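Local coordinates for 4-oxalmesaconate hydratase (Pseudomonas putida, PDB 5CGZ), which catalyses the zinc-dependent hydration of the enol form of oxalomesaconate to 4-carboxy-4-hydroxy-2-oxoadipate, the third step of gallate degradation, at residues A12-R17 / A69-L74; A31-C36 / G75-F80; L5-H10 / E108-H113; I22-E27 / T176-K181. One frame throughout, in Å; residues are numbered along the deposited sequence.

In the fold
From the N terminus, strand 3-8 leads into helix 13-27, strand 31-36, helix 56-74 and strand 76-80, so the central sheet grows outward from strand 3-8 to its edge strand 76-80. Interaction 3 then brings strand 110-112 back to the other side of strand 3-8, closing a loop of 97 residues within which interactions 1 and 2 both lie. Interactions 1 and 2 cross along the chain: one joins the two helices, the other the strands that follow them. Interaction 4, the longest closure, ties the end of helix 13-27 to the start of helix 179-186; it encloses interaction 2 and crosses interactions 1 and 3. Interactions 1 and 3 share the zinc ion.

Interaction 1: A12-R17 / A69-L74; sequences ADFVWR and AAAEIL. With ZN (zinc ion), chain C.
Helix 13-27, in its first turn, passes the last turns of helix 56-74 with Val15 nearest Ala70, their CA atoms 7.0 Å apart. The two short axes run in broadly the same direction at 42° and approach to 10.6 Å, both helices packed on one face of a Rossmann-like alpha/beta sheet. Alanines on the second helix allow larger side chains of the first to come in. Val15 CG2 presses on Ala70 CB at 3.5 Å, and the same methyl sits over one face of the Phe14 ring, offset toward its rim. Phe14 takes the crowded first torsion (chi1 75°), with CG between backbone N and carbonyl carbon, which sends the ring toward the other helix. Its outer edge reaches Leu74, CE2 to CD1 4.0 Å, while CZ lies 4.4 Å from Ala70 CB. Phe14 also touches Val6 of strand 3-8, and Ala70 and Leu74 meet Ala185 of helix 179-186. The interface is wholly apolar and buried. Outside it, Asp13 supplies one zinc ligand beside His10, Glu44 and His123. Its other oxygen is held one turn on by Arg17, whose NE donates a nearly straight bond (166°) lying in the guanidinium plane. This leaves Asp13 OD1 bound to zinc at 2.0 Å and OD2 salt-bridged to Arg17 NE at 2.9 Å.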
loop_
_atom_site.group_PDB
_atom_site.type_symbol
_atom_site.label_atom_id
_atom_site.label_comp_id
_atom_site.label_asym_id
_atom_site.label_seq_id
_atom_site.Cartn_x
_atom_site.Cartn_y
_atom_site.Cartn_z
ATOM N N ALA A 12 -5.674 -27.800 -13.963
ATOM C CA ALA A 12 -6.343 -28.114 -12.692
ATOM C C ALA A 12 -6.880 -26.884 -11.941
ATOM O O ALA A 12 -7.770 -26.992 -11.090
ATOM C CB ALA A 12 -5.400 -28.895 -11.781
ATOM N N ASP A 13 -6.346 -25.716 -12.259
ATOM C CA ASP A 13 -6.660 -24.529 -11.480
ATOM C C ASP A 13 -8.145 -24.188 -11.423
ATOM O O ASP A 13 -8.640 -23.810 -10.366
ATOM C CB ASP A 13 -5.871 -23.341 -12.020
ATOM C CG ASP A 13 -4.439 -23.344 -11.529
ATOM O OD1 ASP A 13 -3.511 -23.340 -12.363
ATOM O OD2 ASP A 13 -4.254 -23.351 -10.292
ATOM N N PHE A 14 -8.867 -24.320 -12.533
ATOM C CA PHE A 14 -10.268 -23.924 -12.506
ATOM C C PHE A 14 -11.061 -24.846 -11.585
ATOM O O PHE A 14 -12.102 -24.454 -11.068
ATOM C CB PHE A 14 -10.886 -23.893 -13.924
ATOM C CG PHE A 14 -11.173 -25.255 -14.519
ATOM C CD1 PHE A 14 -10.212 -25.922 -15.269
ATOM C CD2 PHE A 14 -12.422 -25.845 -14.367
ATOM C CE1 PHE A 14 -10.482 -27.172 -15.836
ATOM C CE2 PHE A 14 -12.705 -27.096 -14.928
ATOM C CZ PHE A 14 -11.732 -27.761 -15.664
ATOM N N VAL A 15 -10.559 -26.058 -11.355
ATOM C CA VAL A 15 -11.266 -26.993 -10.483
ATOM C C VAL A 15 -11.100 -26.589 -9.013
ATOM O O VAL A 15 -12.087 -26.438 -8.305
ATOM C CB VAL A 15 -10.786 -28.458 -10.694
ATOM C CG1 VAL A 15 -11.475 -29.400 -9.707
ATOM C CG2 VAL A 15 -11.063 -28.901 -12.125
ATOM N N TRP A 16 -9.864 -26.386 -8.562
ATOM C CA TRP A 16 -9.634 -25.978 -7.171
ATOM C C TRP A 16 -10.284 -24.641 -6.836
ATOM O O TRP A 16 -10.855 -24.470 -5.755
ATOM C CB TRP A 16 -8.140 -25.853 -6.854
ATOM C CG TRP A 16 -7.257 -27.004 -7.241
ATOM C CD1 TRP A 16 -6.189 -26.962 -8.093
ATOM C CD2 TRP A 16 -7.332 -28.352 -6.758
ATOM N NE1 TRP A 16 -5.604 -28.205 -8.179
ATOM C CE2 TRP A 16 -6.287 -29.075 -7.373
ATOM C CE3 TRP A 16 -8.181 -29.018 -5.865
ATOM C CZ2 TRP A 16 -6.072 -30.433 -7.131
ATOM C CZ3 TRP A 16 -7.964 -30.366 -5.623
ATOM C CH2 TRP A 16 -6.920 -31.058 -6.256
ATOM N N ARG A 17 -10.188 -23.695 -7.765
ATOM C CA ARG A 17 -10.408 -22.277 -7.454
ATOM C C ARG A 17 -11.721 -21.709 -7.971
ATOM O O ARG A 17 -12.153 -20.656 -7.507
ATOM C CB ARG A 17 -9.250 -21.436 -8.021
ATOM C CG ARG A 17 -7.905 -22.004 -7.656
ATOM C CD ARG A 17 -6.703 -21.153 -8.058
ATOM N NE ARG A 17 -5.558 -22.055 -8.000
ATOM C CZ ARG A 17 -5.024 -22.493 -6.865
ATOM N NH1 ARG A 17 -5.486 -22.053 -5.695
ATOM N NH2 ARG A 17 -4.020 -23.351 -6.900
ATOM N N ALA A 69 -13.277 -34.355 -17.632
ATOM C CA ALA A 69 -14.177 -35.021 -16.693
ATOM C C ALA A 69 -14.731 -34.021 -15.674
ATOM O O ALA A 69 -15.927 -34.013 -15.385
ATOM C CB ALA A 69 -13.460 -36.172 -15.983
ATOM N N ALA A 70 -13.860 -33.166 -15.142
ATOM C CA ALA A 70 -14.283 -32.159 -14.167
ATOM C C ALA A 70 -15.265 -31.168 -14.790
ATOM O O ALA A 70 -16.291 -30.828 -14.188
ATOM C CB ALA A 70 -13.072 -31.416 -13.597
ATOM N N ALA A 71 -14.946 -30.704 -15.994
ATOM C CA ALA A 71 -15.807 -29.754 -16.690
ATOM C C ALA A 71 -17.215 -30.310 -16.887
ATOM O O ALA A 71 -18.199 -29.587 -16.737
ATOM C CB ALA A 71 -15.200 -29.365 -18.035
ATOM N N GLU A 72 -17.291 -31.596 -17.226
ATOM C CA GLU A 72 -18.567 -32.273 -17.459
ATOM C C GLU A 72 -19.403 -32.259 -16.185
ATOM O O GLU A 72 -20.582 -31.917 -16.202
ATOM C CB GLU A 72 -18.332 -33.717 -17.938
ATOM C CG GLU A 72 -19.540 -34.401 -18.590
ATOM C CD GLU A 72 -20.353 -35.258 -17.624
ATOM O OE1 GLU A 72 -19.861 -35.552 -16.511
ATOM O OE2 GLU A 72 -21.490 -35.640 -17.983
ATOM N N ILE A 73 -18.768 -32.621 -15.077
ATOM C CA ILE A 73 -19.417 -32.615 -13.764
ATOM C C ILE A 73 -19.907 -31.218 -13.362
ATOM O O ILE A 73 -21.013 -31.065 -12.841
ATOM C CB ILE A 73 -18.462 -33.135 -12.671
ATOM C CG1 ILE A 73 -18.198 -34.631 -12.863
ATOM C CG2 ILE A 73 -19.014 -32.821 -11.278
ATOM C CD1 ILE A 73 -17.110 -35.192 -11.976
ATOM N N LEU A 74 -19.086 -30.200 -13.619
ATOM C CA LEU A 74 -19.418 -28.838 -13.211
ATOM C C LEU A 74 -20.460 -28.204 -14.136
ATOM O O LEU A 74 -21.189 -27.301 -13.728
ATOM C CB LEU A 74 -18.152 -27.976 -13.167
ATOM C CG LEU A 74 -17.088 -28.427 -12.155
ATOM C CD1 LEU A 74 -15.787 -27.651 -12.373
ATOM C CD2 LEU A 74 -17.589 -28.273 -10.708
HETATM ZN ZN ZN C . -1.658 -23.383 -11.620
HETATM O O HOH W 1 -1.697 -24.520 -9.403
#

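Interaction 2: A31-C36 / G75-F80; sequences AMHVVC and GASVEF
Ser77 is gripped at both ends, its N donating to Met32 O and its O accepting from Val34 N; these are two of the four backbone hydrogen bonds that join the parallel strands 31-36 and 76-80, their axes 4.5 Å apart. Glu79 repeats the pattern, N to Val34 O and O from Cys36 N. The straightest is Cys36 N to Glu79 O, at 171°. Beside Gly75 a water accepts from Met32 N and lies 2.6 Å from Gly75 O.

His33 is satisfied at both ring nitrogens from across the strands. ND1 pairs with Ser77 OG at 2.7 Å, either atom being a possible donor, and NE2 donates to Glu79 OE1 at 2.5 Å, on the oxygen's anti lone pair. Both partners sit at the ring edge, and with CG anti to the backbone N (chi1 -174°) the imidazole spans from one to the other. The carboxylate plane is turned 64° from the ring, and the two bonds should limit the ring's rotation. Glu79 OE1 also forms a salt bridge with Arg104 of helix 92-105, while a second water joins Ser77 OG to Met32 O, the latter weakly.

The opposite face is apolar: Val34 CG1 lies 4.1 Å from Val78 CG2, and Cys36 CB meets Phe80 CD1 at 3.7 Å, its sulfur standing obliquely to the ring. Gly75, with positive phi, is the C-prime residue of a Schellman motif that ends helix 56-74, the turn into the edge strand in the parallel part of a mixed Rossmann-like sheet.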
loop_
_atom_site.group_PDB
_atom_site.type_symbol
_atom_site.label_atom_id
_atom_site.label_comp_id
_atom_site.label_asym_id
_atom_site.label_seq_id
_atom_site.Cartn_x
_atom_site.Cartn_y
_atom_site.Cartn_z
ATOM N N ALA A 31 -23.976 -20.442 -19.883
ATOM C CA ALA A 31 -23.036 -21.271 -20.622
ATOM C C ALA A 31 -21.640 -20.924 -20.129
ATOM O O ALA A 31 -21.055 -19.910 -20.526
ATOM C CB ALA A 31 -23.161 -21.049 -22.131
ATOM N N MET A 32 -21.128 -21.751 -19.226
ATOM C CA MET A 32 -19.816 -21.523 -18.648
ATOM C C MET A 32 -18.744 -22.110 -19.551
ATOM O O MET A 32 -18.798 -23.289 -19.888
ATOM C CB MET A 32 -19.733 -22.133 -17.249
ATOM C CG MET A 32 -20.714 -21.513 -16.240
ATOM S SD MET A 32 -20.469 -19.730 -16.018
ATOM C CE MET A 32 -18.728 -19.693 -15.555
ATOM N N HIS A 33 -17.778 -21.284 -19.944
ATOM C CA HIS A 33 -16.659 -21.753 -20.761
ATOM C C HIS A 33 -15.320 -21.575 -20.050
ATOM O O HIS A 33 -15.039 -20.513 -19.489
ATOM C CB HIS A 33 -16.618 -21.017 -22.104
ATOM C CG HIS A 33 -15.581 -21.555 -23.042
ATOM N ND1 HIS A 33 -15.587 -22.863 -23.488
ATOM C CD2 HIS A 33 -14.491 -20.973 -23.601
ATOM C CE1 HIS A 33 -14.552 -23.059 -24.287
ATOM N NE2 HIS A 33 -13.870 -21.927 -24.373
ATOM N N VAL A 34 -14.491 -22.609 -20.103
ATOM C CA VAL A 34 -13.172 -22.586 -19.488
ATOM C C VAL A 34 -12.078 -22.661 -20.551
ATOM O O VAL A 34 -12.095 -23.548 -21.413
ATOM C CB VAL A 34 -13.001 -23.754 -18.497
ATOM C CG1 VAL A 34 -11.587 -23.787 -17.913
ATOM C CG2 VAL A 34 -14.027 -23.651 -17.387
ATOM N N VAL A 35 -11.141 -21.720 -20.501
ATOM C CA VAL A 35 -9.902 -21.840 -21.261
ATOM C C VAL A 35 -8.767 -22.251 -20.321
ATOM O O VAL A 35 -8.468 -21.538 -19.359
ATOM C CB VAL A 35 -9.505 -20.528 -21.960
ATOM C CG1 VAL A 35 -8.121 -20.670 -22.590
ATOM C CG2 VAL A 35 -10.532 -20.127 -23.005
ATOM N N CYS A 36 -8.150 -23.401 -20.596
ATOM C CA CYS A 36 -6.922 -23.816 -19.920
ATOM C C CYS A 36 -5.731 -23.498 -20.806
ATOM O O CYS A 36 -5.552 -24.121 -21.852
ATOM C CB CYS A 36 -6.940 -25.307 -19.604
ATOM S SG CYS A 36 -8.273 -25.831 -18.527
ATOM N N GLY A 75 -20.535 -28.682 -15.377
ATOM C CA GLY A 75 -21.458 -28.118 -16.350
ATOM C C GLY A 75 -20.835 -27.016 -17.201
ATOM O O GLY A 75 -21.501 -26.050 -17.560
ATOM N N ALA A 76 -19.553 -27.155 -17.525
ATOM C CA ALA A 76 -18.867 -26.168 -18.358
ATOM C C ALA A 76 -18.311 -26.809 -19.609
ATOM O O ALA A 76 -18.055 -28.010 -19.631
ATOM C CB ALA A 76 -17.737 -25.509 -17.588
ATOM N N SER A 77 -18.105 -26.007 -20.648
ATOM C CA SER A 77 -17.284 -26.452 -21.764
ATOM C C SER A 77 -15.847 -26.029 -21.475
ATOM O O SER A 77 -15.618 -25.110 -20.682
ATOM C CB SER A 77 -17.780 -25.868 -23.086
ATOM O OG SER A 77 -17.774 -24.452 -23.061
ATOM N N VAL A 78 -14.881 -26.700 -22.093
ATOM C CA VAL A 78 -13.473 -26.395 -21.848
ATOM C C VAL A 78 -12.645 -26.542 -23.123
ATOM O O VAL A 78 -12.878 -27.448 -23.926
ATOM C CB VAL A 78 -12.889 -27.302 -20.741
ATOM C CG1 VAL A 78 -13.051 -28.765 -21.115
ATOM C CG2 VAL A 78 -11.417 -26.958 -20.477
ATOM N N GLU A 79 -11.699 -25.631 -23.328
ATOM C CA GLU A 79 -10.761 -25.768 -24.435
ATOM C C GLU A 79 -9.342 -25.590 -23.919
ATOM O O GLU A 79 -9.130 -25.015 -22.845
ATOM C CB GLU A 79 -11.069 -24.768 -25.556
ATOM C CG GLU A 79 -10.721 -23.332 -25.242
ATOM C CD GLU A 79 -11.123 -22.383 -26.360
ATOM O OE1 GLU A 79 -12.148 -21.676 -26.214
ATOM O OE2 GLU A 79 -10.414 -22.337 -27.384
ATOM N N PHE A 80 -8.377 -26.085 -24.690
ATOM C CA PHE A 80 -6.987 -26.140 -24.256
ATOM C C PHE A 80 -6.055 -25.442 -25.246
ATOM O O PHE A 80 -5.895 -25.912 -26.367
ATOM C CB PHE A 80 -6.574 -27.606 -24.067
ATOM C CG PHE A 80 -7.480 -28.362 -23.139
ATOM C CD1 PHE A 80 -7.280 -28.319 -21.766
ATOM C CD2 PHE A 80 -8.547 -29.098 -23.635
ATOM C CE1 PHE A 80 -8.118 -29.004 -20.904
ATOM C CE2 PHE A 80 -9.388 -29.787 -22.777
ATOM C CZ PHE A 80 -9.173 -29.739 -21.408
HETATM O O HOH W 2 -20.165 -23.256 -22.933
HETATM O O HOH W 3 -22.393 -24.082 -18.945
#

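Interaction 3: L5-H10 / E108-H113; sequences LVVSAH and EFVLSH. With ZN (zinc ion), chain C.
Val6 and Leu111 meet on one face of the parallel part of the mixed Rossmann-like sheet, where strand 3-8 pairs with strand 110-112. Val6 CG2 comes against Leu111 CB at 4.1 Å, the two side chains slanting past each other. On the reverse face Val110 CG1 touches Leu5 CD2 and Val7 CG2, 4.3 Å from each. Backbone bonds hold this register: Leu5 N to Phe109 O, Leu111 N to Leu5 O and Val7 N to Leu111 O. Beyond them side chains take over the pairing. With its oxygen swung opposite the backbone N (chi1 -164°), the Ser112 hydroxyl lies beside Val7 O, and OG donates to it at 2.7 Å, tilted from the carbonyl plane. His113 turns its ring edge toward Ala9, and NE2 accepts the backbone N-H in a nearly straight bond of 170°, the donor tilted somewhat from the ring plane, with Ala9 CB 3.4 Å from the same nitrogen. His113 also stacks on the zinc ligand His123, making it a second-shell residue. A leucine in its place would probably leave Ala9 N without this acceptor and the turn toward His10 freer to shift. Ala9 CB in turn lies over the centre of one face of the His10 ring. His10 NE2 is held by Asp122 and the backbone O by Ser8 OG; on the ring's other nitrogen, ND1 binds the zinc ion at 2.1 Å.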
loop_
_atom_site.group_PDB
_atom_site.type_symbol
_atom_site.label_atom_id
_atom_site.label_comp_id
_atom_site.label_asym_id
_atom_site.label_seq_id
_atom_site.Cartn_x
_atom_site.Cartn_y
_atom_site.Cartn_z
ATOM N N LEU A 5 -16.790 -16.726 -18.485
ATOM C CA LEU A 5 -15.501 -17.245 -18.907
ATOM C C LEU A 5 -14.554 -17.445 -17.729
ATOM O O LEU A 5 -14.461 -16.594 -16.833
ATOM C CB LEU A 5 -14.866 -16.287 -19.927
ATOM C CG LEU A 5 -13.457 -16.637 -20.409
ATOM C CD1 LEU A 5 -13.492 -17.920 -21.250
ATOM C CD2 LEU A 5 -12.842 -15.478 -21.198
ATOM N N VAL A 6 -13.845 -18.564 -17.739
ATOM C CA VAL A 6 -12.802 -18.809 -16.755
ATOM C C VAL A 6 -11.484 -19.002 -17.496
ATOM O O VAL A 6 -11.401 -19.825 -18.407
ATOM C CB VAL A 6 -13.123 -20.043 -15.882
ATOM C CG1 VAL A 6 -11.987 -20.327 -14.890
ATOM C CG2 VAL A 6 -14.439 -19.833 -15.161
ATOM N N VAL A 7 -10.467 -18.221 -17.141
ATOM C CA VAL A 7 -9.138 -18.395 -17.735
ATOM C C VAL A 7 -8.163 -18.998 -16.721
ATOM O O VAL A 7 -7.743 -18.340 -15.765
ATOM C CB VAL A 7 -8.575 -17.080 -18.265
ATOM C CG1 VAL A 7 -7.230 -17.322 -18.947
ATOM C CG2 VAL A 7 -9.561 -16.455 -19.240
ATOM N N SER A 8 -7.820 -20.257 -16.961
ATOM C CA SER A 8 -7.035 -21.081 -16.052
ATOM C C SER A 8 -5.607 -21.248 -16.588
ATOM O O SER A 8 -5.431 -21.681 -17.727
ATOM C CB SER A 8 -7.740 -22.437 -15.899
ATOM O OG SER A 8 -7.109 -23.278 -14.966
ATOM N N ALA A 9 -4.585 -20.894 -15.807
ATOM C CA ALA A 9 -3.206 -21.011 -16.309
ATOM C C ALA A 9 -2.838 -22.470 -16.604
ATOM O O ALA A 9 -2.263 -22.792 -17.646
ATOM C CB ALA A 9 -2.214 -20.425 -15.317
ATOM N N HIS A 10 -3.175 -23.336 -15.660
ATOM C CA HIS A 10 -2.919 -24.762 -15.762
ATOM C C HIS A 10 -4.264 -25.464 -15.674
ATOM O O HIS A 10 -5.195 -24.931 -15.076
ATOM C CB HIS A 10 -1.975 -25.206 -14.648
ATOM C CG HIS A 10 -0.785 -24.309 -14.489
ATOM N ND1 HIS A 10 -0.597 -23.503 -13.382
ATOM C CD2 HIS A 10 0.262 -24.062 -15.313
ATOM C CE1 HIS A 10 0.525 -22.818 -13.524
ATOM N NE2 HIS A 10 1.064 -23.136 -14.690
ATOM N N GLU A 108 -20.383 -12.634 -19.398
ATOM C CA GLU A 108 -20.899 -11.620 -18.482
ATOM C C GLU A 108 -19.898 -11.302 -17.388
ATOM O O GLU A 108 -19.954 -10.232 -16.779
ATOM C CB GLU A 108 -22.206 -12.071 -17.836
ATOM C CG GLU A 108 -23.417 -11.997 -18.755
ATOM C CD GLU A 108 -24.701 -12.354 -18.022
ATOM O OE1 GLU A 108 -24.726 -12.305 -16.759
ATOM O OE2 GLU A 108 -25.685 -12.691 -18.706
ATOM N N PHE A 109 -19.008 -12.251 -17.115
ATOM C CA PHE A 109 -17.931 -12.019 -16.158
ATOM C C PHE A 109 -16.793 -12.985 -16.443
ATOM O O PHE A 109 -16.971 -13.970 -17.172
ATOM C CB PHE A 109 -18.430 -12.149 -14.704
ATOM C CG PHE A 109 -18.903 -13.539 -14.322
ATOM C CD1 PHE A 109 -18.007 -14.486 -13.840
ATOM C CD2 PHE A 109 -20.247 -13.880 -14.410
ATOM C CE1 PHE A 109 -18.438 -15.760 -13.472
ATOM C CE2 PHE A 109 -20.689 -15.149 -14.043
ATOM C CZ PHE A 109 -19.783 -16.092 -13.577
ATOM N N VAL A 110 -15.623 -12.680 -15.889
ATOM C CA VAL A 110 -14.426 -13.485 -16.105
ATOM C C VAL A 110 -13.760 -13.838 -14.776
ATOM O O VAL A 110 -13.625 -12.987 -13.895
ATOM C CB VAL A 110 -13.411 -12.746 -16.991
ATOM C CG1 VAL A 110 -12.257 -13.675 -17.370
ATOM C CG2 VAL A 110 -14.098 -12.199 -18.230
ATOM N N LEU A 111 -13.344 -15.093 -14.629
ATOM C CA LEU A 111 -12.573 -15.504 -13.456
ATOM C C LEU A 111 -11.163 -15.897 -13.885
ATOM O O LEU A 111 -10.992 -16.630 -14.864
ATOM C CB LEU A 111 -13.245 -16.684 -12.745
ATOM C CG LEU A 111 -14.734 -16.580 -12.433
ATOM C CD1 LEU A 111 -15.171 -17.772 -11.605
ATOM C CD2 LEU A 111 -15.018 -15.281 -11.696
ATOM N N SER A 112 -10.151 -15.407 -13.175
ATOM C CA SER A 112 -8.787 -15.857 -13.434
ATOM C C SER A 112 -7.942 -15.699 -12.165
ATOM O O SER A 112 -8.498 -15.546 -11.070
ATOM C CB SER A 112 -8.174 -15.102 -14.623
ATOM O OG SER A 112 -7.017 -15.773 -15.107
ATOM N N HIS A 113 -6.616 -15.728 -12.311
ATOM C CA HIS A 113 -5.696 -15.768 -11.159
ATOM C C HIS A 113 -5.385 -14.395 -10.556
ATOM O O HIS A 113 -5.620 -13.368 -11.183
ATOM C CB HIS A 113 -4.368 -16.424 -11.561
ATOM C CG HIS A 113 -4.499 -17.841 -12.021
ATOM N ND1 HIS A 113 -4.280 -18.922 -11.185
ATOM C CD2 HIS A 113 -4.801 -18.367 -13.229
ATOM C CE1 HIS A 113 -4.452 -20.042 -11.858
ATOM N NE2 HIS A 113 -4.768 -19.735 -13.107
HETATM ZN ZN ZN C . -1.658 -23.383 -11.620
HETATM O O HOH W 1 -1.697 -24.520 -9.403
#

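Interaction 4: I22-E27 / T176-K181; sequences IALHAE and TSVWDK
Ala23 and Leu24 of helix 13-27 pack on Val178, the N-cap residue of helix 179-186, one helix against the N-terminal end of another on the flank of the alpha/beta fold. The apolar part centres on Val178, whose CB is directed toward the other helix: it meets Ala23 CB at 3.8 Å, and CG2 lies 4.1 Å from Leu24 CB. Leu24 CD1 makes a van der Waals contact with the Ser177 hydroxyl, 3.4 Å from OG. The charged part is one salt bridge. Glu27 and Lys181 extend from opposite directions, and Lys181 NZ donates to Glu27 OE2 at 2.7 Å on that oxygen's anti lone pair. Extended beyond CG, the lysine carries its CD past Ala23 CB. A methionine in its place would probably leave the Glu27 carboxylate without its countercharge and Ala23 O without its water link. Leu24 also touches Leu173 of strand 171-174, and neighbouring His25 NE2 is hydrogen-bonded to Leu239 N of a second subunit. Waters complete the polar contacts. One joins Lys181 NZ to Ala23 O, another Glu27 OE2 to Ser177 O, and a third lies 2.6 Å from Glu27 OE1 and 2.8 Å from Ser177 OG.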
loop_
_atom_site.group_PDB
_atom_site.type_symbol
_atom_site.label_atom_id
_atom_site.label_comp_id
_atom_site.label_asym_id
_atom_site.label_seq_id
_atom_site.Cartn_x
_atom_site.Cartn_y
_atom_site.Cartn_z
ATOM N N ILE A 22 -18.416 -22.030 -11.198
ATOM C CA ILE A 22 -18.827 -22.605 -12.477
ATOM C C ILE A 22 -20.156 -23.363 -12.339
ATOM O O ILE A 22 -21.118 -23.092 -13.073
ATOM C CB ILE A 22 -17.727 -23.538 -13.049
ATOM C CG1 ILE A 22 -16.491 -22.707 -13.435
ATOM C CG2 ILE A 22 -18.257 -24.311 -14.261
ATOM C CD1 ILE A 22 -15.257 -23.520 -13.782
ATOM N N ALA A 23 -20.214 -24.288 -11.381
ATOM C CA ALA A 23 -21.413 -25.092 -11.161
ATOM C C ALA A 23 -22.601 -24.222 -10.774
ATOM O O ALA A 23 -23.725 -24.462 -11.223
ATOM C CB ALA A 23 -21.159 -26.152 -10.084
ATOM N N LEU A 24 -22.356 -23.207 -9.948
ATOM C CA LEU A 24 -23.436 -22.351 -9.468
ATOM C C LEU A 24 -24.064 -21.564 -10.623
ATOM O O LEU A 24 -25.291 -21.520 -10.767
ATOM C CB LEU A 24 -22.940 -21.391 -8.372
ATOM C CG LEU A 24 -24.030 -20.591 -7.648
ATOM C CD1 LEU A 24 -24.913 -21.503 -6.801
ATOM C CD2 LEU A 24 -23.450 -19.461 -6.792
ATOM N N HIS A 25 -23.237 -20.933 -11.449
ATOM C CA HIS A 25 -23.790 -20.118 -12.527
ATOM C C HIS A 25 -24.381 -20.983 -13.656
ATOM O O HIS A 25 -25.343 -20.576 -14.309
ATOM C CB HIS A 25 -22.731 -19.147 -13.069
ATOM C CG HIS A 25 -22.413 -18.026 -12.122
ATOM N ND1 HIS A 25 -21.512 -18.162 -11.087
ATOM C CD2 HIS A 25 -22.909 -16.768 -12.031
ATOM C CE1 HIS A 25 -21.450 -17.026 -10.409
ATOM N NE2 HIS A 25 -22.287 -16.165 -10.961
ATOM N N ALA A 26 -23.821 -22.168 -13.878
ATOM C CA ALA A 26 -24.407 -23.097 -14.843
ATOM C C ALA A 26 -25.872 -23.389 -14.472
ATOM O O ALA A 26 -26.753 -23.417 -15.339
ATOM C CB ALA A 26 -23.594 -24.391 -14.908
ATOM N N GLU A 27 -26.136 -23.567 -13.178
ATOM C CA GLU A 27 -27.497 -23.843 -12.718
ATOM C C GLU A 27 -28.386 -22.615 -12.845
ATOM O O GLU A 27 -29.617 -22.725 -12.833
ATOM C CB GLU A 27 -27.487 -24.357 -11.275
ATOM C CG GLU A 27 -26.812 -25.712 -11.148
ATOM C CD GLU A 27 -27.006 -26.353 -9.781
ATOM O OE1 GLU A 27 -27.626 -25.721 -8.898
ATOM O OE2 GLU A 27 -26.546 -27.501 -9.595
ATOM N N THR A 176 -22.706 -23.142 -1.390
ATOM C CA THR A 176 -23.248 -24.225 -0.580
ATOM C C THR A 176 -24.128 -25.187 -1.405
ATOM O O THR A 176 -24.040 -26.405 -1.255
ATOM C CB THR A 176 -24.068 -23.670 0.592
ATOM O OG1 THR A 176 -23.218 -22.879 1.444
ATOM C CG2 THR A 176 -24.688 -24.816 1.391
ATOM N N SER A 177 -24.948 -24.637 -2.295
ATOM C CA SER A 177 -25.890 -25.451 -3.071
ATOM C C SER A 177 -25.222 -26.307 -4.147
ATOM O O SER A 177 -25.860 -27.192 -4.709
ATOM C CB SER A 177 -26.953 -24.557 -3.723
ATOM O OG SER A 177 -26.371 -23.707 -4.700
ATOM N N VAL A 178 -23.944 -26.069 -4.436
ATOM C CA VAL A 178 -23.268 -26.897 -5.433
ATOM C C VAL A 178 -21.992 -27.535 -4.912
ATOM O O VAL A 178 -21.168 -27.997 -5.702
ATOM C CB VAL A 178 -22.918 -26.095 -6.714
ATOM C CG1 VAL A 178 -24.197 -25.680 -7.448
ATOM C CG2 VAL A 178 -22.038 -24.876 -6.378
ATOM N N TRP A 179 -21.821 -27.582 -3.597
ATOM C CA TRP A 179 -20.577 -28.138 -3.069
ATOM C C TRP A 179 -20.343 -29.575 -3.557
ATOM O O TRP A 179 -19.211 -29.939 -3.888
ATOM C CB TRP A 179 -20.532 -28.099 -1.528
ATOM C CG TRP A 179 -19.318 -28.820 -1.040
ATOM C CD1 TRP A 179 -19.278 -30.035 -0.419
ATOM C CD2 TRP A 179 -17.953 -28.412 -1.215
ATOM N NE1 TRP A 179 -17.972 -30.396 -0.170
ATOM C CE2 TRP A 179 -17.141 -29.418 -0.647
ATOM C CE3 TRP A 179 -17.342 -27.285 -1.781
ATOM C CZ2 TRP A 179 -15.747 -29.335 -0.633
ATOM C CZ3 TRP A 179 -15.955 -27.204 -1.770
ATOM C CH2 TRP A 179 -15.173 -28.227 -1.202
ATOM N N ASP A 180 -21.398 -30.387 -3.626
ATOM C CA ASP A 180 -21.227 -31.785 -4.043
ATOM C C ASP A 180 -20.623 -31.880 -5.440
ATOM O O ASP A 180 -19.779 -32.738 -5.701
ATOM C CB ASP A 180 -22.559 -32.544 -3.997
ATOM C CG ASP A 180 -23.042 -32.796 -2.571
ATOM O OD1 ASP A 180 -22.243 -32.624 -1.621
ATOM O OD2 ASP A 180 -24.223 -33.173 -2.405
ATOM N N LYS A 181 -21.054 -30.992 -6.333
ATOM C CA LYS A 181 -20.492 -30.946 -7.675
ATOM C C LYS A 181 -19.029 -30.512 -7.632
ATOM O O LYS A 181 -18.183 -31.137 -8.271
ATOM C CB LYS A 181 -21.306 -30.007 -8.573
ATOM C CG LYS A 181 -22.616 -30.610 -9.047
ATOM C CD LYS A 181 -23.409 -29.623 -9.892
ATOM C CE LYS A 181 -24.639 -30.287 -10.514
ATOM N NZ LYS A 181 -25.420 -29.305 -11.327
HETATM O O HOH W 4 -24.002 -27.102 -12.675
HETATM O O HOH W 5 -26.492 -28.777 -7.362
HETATM O O HOH W 6 -27.585 -23.756 -7.215
#